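Local coordinates for hypothetical protein (Uncultured marine organism, PDB 2OD5) that is of unknown function but probably binds nucleic acid, as a presumed winged-helix protein, at residues V14-K19 with G52-K57; E18-F23 with A32-H37; D60-G65 with N86-H91. All blocks are in the same frame, centred on the assembly; numbering follows the deposited sequence.

Interaction 1 (V14-K19 with G52-K57); sequences VRIREK and GNVLSK. With EDO (1,2-ethanediol), chain F.
I16 and R17 meet V54 and K57 in a sparse helix-to-helix contact, in which segments 14-19 and 52-57, on helices 9-23 and 48-57, cross at -74°, their axes 10.8 Å apart at closest approach. A little apolar packing lies on the inner side, and a water-bridged fringe outside it. V54 supplies the inner part with one methyl: its CG1 rests 4.4 Å from CG2 of I16 and 4.2 Å from CG of R17, so the aliphatic start of the arginine adds to the hydrophobic patch. The R17 CG lies anti to the carbonyl carbon (chi1 -72°) and the chain stays extended to NE, which carries the guanidinium across the gap. There R17 NH2 donates to a water at 2.8 Å, and the same water, also at 2.8 Å, donates to the backbone O of V54, joining side-chain donor to main-chain acceptor. CG of K57 comes up to the guanidinium edge, 3.8 Å from R17 NH2. On another side of helix 9-23, NE of R15 donates to O2 of an ethanediol, probably a crystallisation additive. Such a pairing is consistent with the helical core of helix-turn-helix domains, to which this family probably belongs. Around the contact, R15 and I16 lean on M42, V54 also touches I20 further along helix 9-23, and L55 packs against I20 and against W82 of strand 75-84.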
loop_
_atom_site.group_PDB
_atom_site.type_symbol
_atom_site.label_atom_id
_atom_site.label_comp_id
_atom_site.label_asym_id
_atom_site.label_seq_id
_atom_site.Cartn_x
_atom_site.Cartn_y
_atom_site.Cartn_z
ATOM N N VAL A 14 -6.660 -8.468 -8.482
ATOM C CA VAL A 14 -5.892 -8.005 -9.641
ATOM C C VAL A 14 -6.201 -6.536 -10.018
ATOM O O VAL A 14 -5.306 -5.758 -10.366
ATOM C CB VAL A 14 -6.178 -8.889 -10.871
ATOM C CG1 VAL A 14 -5.589 -8.270 -12.143
ATOM C CG2 VAL A 14 -5.652 -10.312 -10.643
ATOM N N ARG A 15 -7.480 -6.186 -9.994
ATOM C CA ARG A 15 -7.916 -4.823 -10.278
ATOM C C ARG A 15 -7.334 -3.851 -9.246
ATOM O O ARG A 15 -6.874 -2.761 -9.585
ATOM C CB ARG A 15 -9.442 -4.784 -10.217
ATOM C CG ARG A 15 -10.109 -3.618 -10.898
ATOM C CD ARG A 15 -11.592 -3.952 -11.235
ATOM N NE ARG A 15 -12.310 -4.579 -10.109
ATOM C CZ ARG A 15 -13.039 -3.931 -9.197
ATOM N NH1 ARG A 15 -13.166 -2.609 -9.222
ATOM N NH2 ARG A 15 -13.638 -4.619 -8.231
ATOM N N ILE A 16 -7.391 -4.255 -7.988
ATOM C CA ILE A 16 -6.878 -3.447 -6.872
ATOM C C ILE A 16 -5.374 -3.219 -7.033
ATOM O O ILE A 16 -4.901 -2.091 -6.886
ATOM C CB ILE A 16 -7.177 -4.100 -5.534
ATOM C CG1 ILE A 16 -8.688 -4.031 -5.241
ATOM C CG2 ILE A 16 -6.465 -3.374 -4.397
ATOM C CD1 ILE A 16 -9.105 -4.635 -3.894
ATOM N N ARG A 17 -4.631 -4.279 -7.350
ATOM C CA ARG A 17 -3.186 -4.153 -7.566
ATOM C C ARG A 17 -2.853 -3.153 -8.641
ATOM O O ARG A 17 -1.907 -2.397 -8.487
ATOM C CB ARG A 17 -2.540 -5.472 -7.953
ATOM C CG ARG A 17 -2.421 -6.473 -6.851
ATOM C CD ARG A 17 -1.761 -7.728 -7.414
ATOM N NE ARG A 17 -1.346 -8.630 -6.359
ATOM C CZ ARG A 17 -0.777 -9.815 -6.569
ATOM N NH1 ARG A 17 -0.563 -10.247 -7.803
ATOM N NH2 ARG A 17 -0.416 -10.577 -5.541
ATOM N N GLU A 18 -3.580 -3.168 -9.759
ATOM C CA GLU A 18 -3.297 -2.244 -10.848
ATOM C C GLU A 18 -3.560 -0.801 -10.431
ATOM O O GLU A 18 -2.811 0.104 -10.791
ATOM C CB GLU A 18 -4.117 -2.615 -12.093
ATOM C CG GLU A 18 -3.804 -4.005 -12.624
ATOM N N LYS A 19 -4.628 -0.580 -9.673
ATOM C CA LYS A 19 -4.910 0.770 -9.178
ATOM C C LYS A 19 -3.820 1.270 -8.238
ATOM O O LYS A 19 -3.395 2.421 -8.329
ATOM C CB LYS A 19 -6.224 0.800 -8.415
ATOM C CG LYS A 19 -7.427 0.713 -9.270
ATOM C CD LYS A 19 -8.641 1.032 -8.419
ATOM C CE LYS A 19 -9.919 0.762 -9.170
ATOM N NZ LYS A 19 -10.433 1.972 -9.862
ATOM N N GLY A 52 -3.570 -4.238 3.614
ATOM C CA GLY A 52 -2.240 -4.575 4.116
ATOM C C GLY A 52 -1.760 -5.911 3.588
ATOM O O GLY A 52 -0.591 -6.053 3.222
ATOM N N ASN A 53 -2.662 -6.901 3.547
ATOM C CA ASN A 53 -2.334 -8.201 2.987
ATOM C C ASN A 53 -1.997 -8.120 1.497
ATOM O O ASN A 53 -1.006 -8.712 1.042
ATOM C CB ASN A 53 -3.480 -9.195 3.213
ATOM C CG ASN A 53 -3.640 -9.563 4.683
ATOM O OD1 ASN A 53 -2.691 -9.437 5.462
ATOM N ND2 ASN A 53 -4.846 -10.006 5.074
ATOM N N VAL A 54 -2.812 -7.390 0.748
ATOM C CA VAL A 54 -2.605 -7.233 -0.675
ATOM C C VAL A 54 -1.253 -6.589 -0.942
ATOM O O VAL A 54 -0.505 -7.012 -1.830
ATOM C CB VAL A 54 -3.709 -6.362 -1.320
ATOM C CG1 VAL A 54 -3.320 -5.972 -2.776
ATOM C CG2 VAL A 54 -5.057 -7.092 -1.252
ATOM N N LEU A 55 -0.949 -5.544 -0.198
ATOM C CA LEU A 55 0.310 -4.809 -0.391
ATOM C C LEU A 55 1.504 -5.685 -0.076
ATOM O O LEU A 55 2.505 -5.655 -0.799
ATOM C CB LEU A 55 0.330 -3.546 0.493
ATOM C CG LEU A 55 -0.633 -2.412 0.115
ATOM C CD1 LEU A 55 -0.700 -1.361 1.268
ATOM C CD2 LEU A 55 -0.236 -1.764 -1.172
ATOM N N SER A 56 1.412 -6.463 1.000
ATOM C CA SER A 56 2.515 -7.378 1.397
ATOM C C SER A 56 2.722 -8.481 0.398
ATOM O O SER A 56 3.880 -8.834 0.067
ATOM C CB SER A 56 2.216 -8.014 2.756
ATOM O OG SER A 56 2.281 -7.032 3.752
ATOM N N LYS A 57 1.622 -9.028 -0.106
ATOM C CA LYS A 57 1.659 -10.152 -1.035
ATOM C C LYS A 57 2.114 -9.759 -2.448
ATOM O O LYS A 57 2.676 -10.573 -3.173
ATOM C CB LYS A 57 0.290 -10.843 -1.105
ATOM C CG LYS A 57 0.249 -11.992 -2.106
ATOM C CD LYS A 57 -0.911 -12.950 -1.918
ATOM C CE LYS A 57 -0.738 -14.128 -2.879
ATOM N NZ LYS A 57 -2.014 -14.849 -3.116
HETATM C C1 EDO F . -14.507 -7.995 -9.244
HETATM O O1 EDO F . -14.106 -9.317 -9.624
HETATM C C2 EDO F . -14.302 -7.059 -10.428
HETATM O O2 EDO F . -12.917 -6.995 -10.792
HETATM O O HOH W 1 -1.477 -9.037 -3.500
#

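Interaction 2 (E18-F23 with A32-H37); sequences EKIKKF and AEILEH
F23, close to the end of helix 9-23, lays its ring on the imidazole of H37 from helix 31-39, and its atoms can be followed outward in turn. F23 CB already lies 3.7 Å from H37 CD2. A chi1 of -177° turns the F23 ring away from its own backbone N and out to helix 31-39, where CD1 settles over the centre of the imidazole, 3.4 Å from H37 CG. The result is an offset stack, with ring centroids of F23 and H37 4.2 Å apart and planes only 10° from parallel; the two side chains run past one another in opposite directions. Farther out, F23 CE1 and CZ come close to CB of H37, which makes a CH-pi contact over the phenyl face. On the other flank F23 CE2 reaches the backbone O of E33 at 3.8 Å and CG1 of I34 at 4.1 Å. Cutting F23 back to an alanine is likely to deprive the H37 imidazole of its stacking partner, leaving it freer to turn, and to open a gap beside I34.

Deeper in, the packing is purely aliphatic: CG1 of I20 meets CG2 of I34 at 3.9 Å, the two chains crossing at about a right angle. The stacked imidazole also has a polar tether, because NE2 of H37 shares a water (2.9 Å) that donates to the backbone O of K19 at 2.7 Å. Nearby charged ends are held elsewhere: K19 NZ by the O of T41, and E33 by a salt bridge to R29. With L51 and L55 of helix 48-57 closing over the isoleucines, the pair, whose segments 18-23 and 32-37 cross at 122°, is consistent with the three-helix core of a winged helix-turn-helix fold.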
loop_
_atom_site.group_PDB
_atom_site.type_symbol
_atom_site.label_atom_id
_atom_site.label_comp_id
_atom_site.label_asym_id
_atom_site.label_seq_id
_atom_site.Cartn_x
_atom_site.Cartn_y
_atom_site.Cartn_z
ATOM N N GLU A 18 -3.580 -3.168 -9.759
ATOM C CA GLU A 18 -3.297 -2.244 -10.848
ATOM C C GLU A 18 -3.560 -0.801 -10.431
ATOM O O GLU A 18 -2.811 0.104 -10.791
ATOM C CB GLU A 18 -4.117 -2.615 -12.093
ATOM C CG GLU A 18 -3.804 -4.005 -12.624
ATOM N N LYS A 19 -4.628 -0.580 -9.673
ATOM C CA LYS A 19 -4.910 0.770 -9.178
ATOM C C LYS A 19 -3.820 1.270 -8.238
ATOM O O LYS A 19 -3.395 2.421 -8.329
ATOM C CB LYS A 19 -6.224 0.800 -8.415
ATOM C CG LYS A 19 -7.427 0.713 -9.270
ATOM C CD LYS A 19 -8.641 1.032 -8.419
ATOM C CE LYS A 19 -9.919 0.762 -9.170
ATOM N NZ LYS A 19 -10.433 1.972 -9.862
ATOM N N ILE A 20 -3.404 0.400 -7.320
ATOM C CA ILE A 20 -2.389 0.758 -6.346
ATOM C C ILE A 20 -1.088 1.149 -7.076
ATOM O O ILE A 20 -0.476 2.169 -6.776
ATOM C CB ILE A 20 -2.108 -0.383 -5.346
ATOM C CG1 ILE A 20 -3.320 -0.689 -4.449
ATOM C CG2 ILE A 20 -0.907 -0.023 -4.499
ATOM C CD1 ILE A 20 -3.206 -2.038 -3.714
ATOM N N LYS A 21 -0.669 0.351 -8.051
ATOM C CA LYS A 21 0.581 0.604 -8.770
ATOM C C LYS A 21 0.565 1.951 -9.500
ATOM O O LYS A 21 1.525 2.715 -9.440
ATOM C CB LYS A 21 0.914 -0.564 -9.702
ATOM C CG LYS A 21 1.313 -1.843 -8.985
ATOM N N LYS A 22 -0.554 2.270 -10.131
ATOM C CA LYS A 22 -0.727 3.575 -10.771
ATOM C C LYS A 22 -0.682 4.723 -9.770
ATOM O O LYS A 22 -0.029 5.752 -9.997
ATOM C CB LYS A 22 -2.038 3.600 -11.550
ATOM C CG LYS A 22 -1.966 2.829 -12.862
ATOM C CD LYS A 22 -1.178 3.589 -13.901
ATOM N N PHE A 23 -1.362 4.545 -8.649
ATOM C CA PHE A 23 -1.383 5.549 -7.602
ATOM C C PHE A 23 0.014 5.822 -7.040
ATOM O O PHE A 23 0.349 6.966 -6.765
ATOM C CB PHE A 23 -2.341 5.114 -6.483
ATOM C CG PHE A 23 -2.490 6.106 -5.375
ATOM C CD1 PHE A 23 -3.027 7.372 -5.617
ATOM C CD2 PHE A 23 -2.090 5.792 -4.086
ATOM C CE1 PHE A 23 -3.176 8.294 -4.611
ATOM C CE2 PHE A 23 -2.277 6.708 -3.058
ATOM C CZ PHE A 23 -2.813 7.963 -3.326
ATOM N N ALA A 32 -3.091 4.491 4.564
ATOM C CA ALA A 32 -4.326 5.274 4.664
ATOM C C ALA A 32 -4.654 6.017 3.377
ATOM O O ALA A 32 -5.812 6.057 2.937
ATOM C CB ALA A 32 -4.215 6.274 5.853
ATOM N N GLU A 33 -3.649 6.683 2.805
ATOM C CA GLU A 33 -3.811 7.350 1.529
ATOM C C GLU A 33 -4.181 6.355 0.418
ATOM O O GLU A 33 -5.030 6.638 -0.436
ATOM C CB GLU A 33 -2.524 8.062 1.136
ATOM C CG GLU A 33 -2.081 9.167 2.048
ATOM C CD GLU A 33 -0.765 9.759 1.533
ATOM O OE1 GLU A 33 0.317 9.090 1.676
ATOM O OE2 GLU A 33 -0.831 10.855 0.927
ATOM N N ILE A 34 -3.549 5.187 0.415
ATOM C CA ILE A 34 -3.819 4.168 -0.584
ATOM C C ILE A 34 -5.251 3.668 -0.451
ATOM O O ILE A 34 -5.996 3.612 -1.435
ATOM C CB ILE A 34 -2.816 2.980 -0.506
ATOM C CG1 ILE A 34 -1.368 3.470 -0.749
ATOM C CG2 ILE A 34 -3.159 1.913 -1.553
ATOM C CD1 ILE A 34 -0.306 2.430 -0.392
ATOM N N LEU A 35 -5.657 3.394 0.774
ATOM C CA LEU A 35 -7.022 2.937 1.039
ATOM C C LEU A 35 -8.025 3.982 0.595
ATOM O O LEU A 35 -9.025 3.649 -0.038
ATOM C CB LEU A 35 -7.221 2.660 2.535
ATOM C CG LEU A 35 -8.566 1.981 2.885
ATOM C CD1 LEU A 35 -8.663 0.578 2.253
ATOM C CD2 LEU A 35 -8.719 1.913 4.396
ATOM N N GLU A 36 -7.794 5.247 0.929
ATOM C CA GLU A 36 -8.745 6.273 0.545
ATOM C C GLU A 36 -8.856 6.363 -0.984
ATOM O O GLU A 36 -9.949 6.479 -1.534
ATOM C CB GLU A 36 -8.392 7.635 1.164
ATOM C CG GLU A 36 -9.439 8.715 0.824
ATOM C CD GLU A 36 -9.226 10.075 1.514
ATOM O OE1 GLU A 36 -8.161 10.289 2.120
ATOM O OE2 GLU A 36 -10.131 10.932 1.389
ATOM N N HIS A 37 -7.730 6.268 -1.678
ATOM C CA HIS A 37 -7.725 6.325 -3.135
ATOM C C HIS A 37 -8.488 5.179 -3.739
ATOM O O HIS A 37 -9.352 5.373 -4.589
ATOM C CB HIS A 37 -6.281 6.298 -3.660
ATOM C CG HIS A 37 -6.226 6.279 -5.143
ATOM N ND1 HIS A 37 -6.595 7.372 -5.891
ATOM C CD2 HIS A 37 -5.961 5.281 -6.018
ATOM C CE1 HIS A 37 -6.496 7.063 -7.176
ATOM N NE2 HIS A 37 -6.134 5.795 -7.282
HETATM O O HOH W 2 -4.887 4.432 -9.465
#

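Interaction 3 (D60-G65 with N86-H91); sequences DIVKVG and NWVAEH
V88 presses a single methyl, CG2, between two valines of strand 61-71, and this makes up the apolar part of the contact. V88 CG2 lies 3.7 Å from CG2 of V62 and 3.9 Å from CG1 of V64. V62 and V64, two residues apart, project from the same side of the strand, while the I61 side chain points away from the helix and packs on I20 and L24. In V88 the touching methyl sits anti to the carbonyl carbon, with CG1 anti to the backbone N (chi1 -178°), which brings CG2 to the strand. A83 and W95 add further apolar contacts around V88.

The polar link between the segments is slight. One water donates weakly to the backbone O of D60 (3.4 Å) and accepts from the backbone N of N86 (3.1 Å), linking the loop residue just before strand 61-71 to the first turn of helix 85-91.

Within the helix, the hydrogen bonding concentrates on the backbone O of W87. It accepts from N of H91 at 2.9 Å and also from ND1 of H91 at 3.0 Å, the latter with an N-H...O angle of 151°. Because W87 O lies near the imidazole plane, this second bond fixes the rotation of the ring and identifies ND1 as a protonated nitrogen. In the same arrangement H91 ND1 lies above one face of the W87 indole, offset toward its rim.

Backbone bonds to strand 75-84 set the platform: V62 pairs with A83, and V64 and G65 both face E81 in a classic beta bulge. The last helix, laid on the outer strand of an antiparallel hairpin, on the face turned from helix 9-23, is consistent with a winged-helix fold in which that hairpin would be the wing.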
loop_
_atom_site.group_PDB
_atom_site.type_symbol
_atom_site.label_atom_id
_atom_site.label_comp_id
_atom_site.label_asym_id
_atom_site.label_seq_id
_atom_site.Cartn_x
_atom_site.Cartn_y
_atom_site.Cartn_z
ATOM N N ASP A 60 5.542 -6.372 -6.382
ATOM C CA ASP A 60 5.843 -5.131 -7.101
ATOM C C ASP A 60 5.689 -3.917 -6.220
ATOM O O ASP A 60 6.058 -2.823 -6.619
ATOM C CB ASP A 60 4.912 -4.944 -8.305
ATOM C CG ASP A 60 4.932 -6.102 -9.264
ATOM O OD1 ASP A 60 5.886 -6.945 -9.283
ATOM O OD2 ASP A 60 3.965 -6.165 -10.058
ATOM N N ILE A 61 5.137 -4.107 -5.031
ATOM C CA ILE A 61 4.845 -2.994 -4.134
ATOM C C ILE A 61 5.563 -3.289 -2.844
ATOM O O ILE A 61 5.194 -4.254 -2.153
ATOM C CB ILE A 61 3.349 -2.836 -3.881
ATOM C CG1 ILE A 61 2.571 -2.519 -5.144
ATOM C CG2 ILE A 61 3.059 -1.636 -2.873
ATOM C CD1 ILE A 61 1.074 -2.829 -5.024
ATOM N N VAL A 62 6.578 -2.463 -2.538
ATOM C CA VAL A 62 7.510 -2.712 -1.435
ATOM C C VAL A 62 7.335 -1.744 -0.251
ATOM O O VAL A 62 7.024 -0.584 -0.438
ATOM C CB VAL A 62 8.950 -2.648 -1.879
ATOM C CG1 VAL A 62 9.223 -3.703 -2.981
ATOM C CG2 VAL A 62 9.322 -1.286 -2.377
ATOM N N LYS A 63 7.529 -2.236 0.969
ATOM C CA LYS A 63 7.369 -1.378 2.152
ATOM C C LYS A 63 8.653 -0.592 2.375
ATOM O O LYS A 63 9.733 -1.191 2.508
ATOM C CB LYS A 63 7.103 -2.243 3.375
ATOM C CG LYS A 63 6.577 -1.463 4.562
ATOM C CD LYS A 63 6.653 -2.283 5.827
ATOM C CE LYS A 63 5.396 -3.011 6.166
ATOM N NZ LYS A 63 4.353 -2.218 6.819
ATOM N N VAL A 64 8.560 0.734 2.380
ATOM C CA VAL A 64 9.731 1.587 2.466
ATOM C C VAL A 64 9.857 2.338 3.791
ATOM O O VAL A 64 10.867 2.971 4.043
ATOM C CB VAL A 64 9.787 2.605 1.311
ATOM C CG1 VAL A 64 9.942 1.851 -0.039
ATOM C CG2 VAL A 64 8.587 3.484 1.286
ATOM N N GLY A 65 8.842 2.240 4.616
ATOM C CA GLY A 65 8.877 2.878 5.926
ATOM C C GLY A 65 7.710 2.520 6.786
ATOM O O GLY A 65 6.708 1.988 6.315
ATOM N N ASN A 86 9.938 -0.498 -8.876
ATOM C CA ASN A 86 10.603 0.292 -9.895
ATOM C C ASN A 86 10.898 1.718 -9.439
ATOM O O ASN A 86 11.969 2.277 -9.760
ATOM C CB ASN A 86 9.801 0.298 -11.193
ATOM C CG ASN A 86 9.978 -0.957 -11.988
ATOM O OD1 ASN A 86 11.091 -1.446 -12.182
ATOM N ND2 ASN A 86 8.867 -1.476 -12.499
ATOM N N TRP A 87 9.994 2.305 -8.674
ATOM C CA TRP A 87 10.249 3.636 -8.118
ATOM C C TRP A 87 11.501 3.589 -7.229
ATOM O O TRP A 87 12.408 4.414 -7.346
ATOM C CB TRP A 87 9.054 4.130 -7.308
ATOM C CG TRP A 87 9.228 5.553 -6.854
ATOM C CD1 TRP A 87 8.786 6.687 -7.492
ATOM C CD2 TRP A 87 9.896 5.980 -5.678
ATOM N NE1 TRP A 87 9.165 7.805 -6.775
ATOM C CE2 TRP A 87 9.860 7.394 -5.665
ATOM C CE3 TRP A 87 10.556 5.303 -4.636
ATOM C CZ2 TRP A 87 10.457 8.131 -4.665
ATOM C CZ3 TRP A 87 11.149 6.043 -3.644
ATOM C CH2 TRP A 87 11.080 7.444 -3.658
ATOM N N VAL A 88 11.566 2.593 -6.355
ATOM C CA VAL A 88 12.724 2.442 -5.502
ATOM C C VAL A 88 13.991 2.199 -6.308
ATOM O O VAL A 88 15.041 2.773 -6.009
ATOM C CB VAL A 88 12.549 1.310 -4.458
ATOM C CG1 VAL A 88 13.782 1.213 -3.548
ATOM C CG2 VAL A 88 11.292 1.543 -3.632
ATOM N N ALA A 89 13.918 1.366 -7.339
ATOM C CA ALA A 89 15.093 1.088 -8.154
ATOM C C ALA A 89 15.643 2.376 -8.778
ATOM O O ALA A 89 16.862 2.568 -8.908
ATOM C CB ALA A 89 14.751 0.055 -9.249
ATOM N N GLU A 90 14.734 3.255 -9.176
ATOM C CA GLU A 90 15.082 4.482 -9.861
ATOM C C GLU A 90 15.579 5.542 -8.877
ATOM O O GLU A 90 16.522 6.267 -9.174
ATOM C CB GLU A 90 13.882 5.003 -10.661
ATOM C CG GLU A 90 13.511 4.120 -11.880
ATOM N N HIS A 91 14.988 5.607 -7.698
ATOM C CA HIS A 91 15.298 6.675 -6.740
ATOM C C HIS A 91 16.285 6.298 -5.655
ATOM O O HIS A 91 16.889 7.180 -5.035
ATOM C CB HIS A 91 14.006 7.196 -6.105
ATOM C CG HIS A 91 13.149 7.943 -7.072
ATOM N ND1 HIS A 91 12.363 7.308 -8.007
ATOM C CD2 HIS A 91 13.003 9.270 -7.292
ATOM C CE1 HIS A 91 11.751 8.213 -8.749
ATOM N NE2 HIS A 91 12.121 9.411 -8.334
HETATM O O HOH W 3 7.316 -1.913 -9.665
#

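How the interactions relate
Interactions 1 and 2 both build on helix 9-23, which meets helix 48-57 in the first and helix 31-39 in the second; interaction 3 involves neither partner helix and joins the sheet to the last helix, 85-91. The three are continuous through the interior, since L55, I20 and I61 touch one another pairwise. Chemistry follows position. The valine contact of interaction 3 is small, largely buried and almost wholly aliphatic, with V64 at its exposed margin. Interaction 2, partly buried, grades from isoleucines inside to stacked rings outside, and interaction 1 from apolar side chains to cationic arms at the surface. Each includes a bridging water touching a backbone carbonyl, weakly in interaction 3.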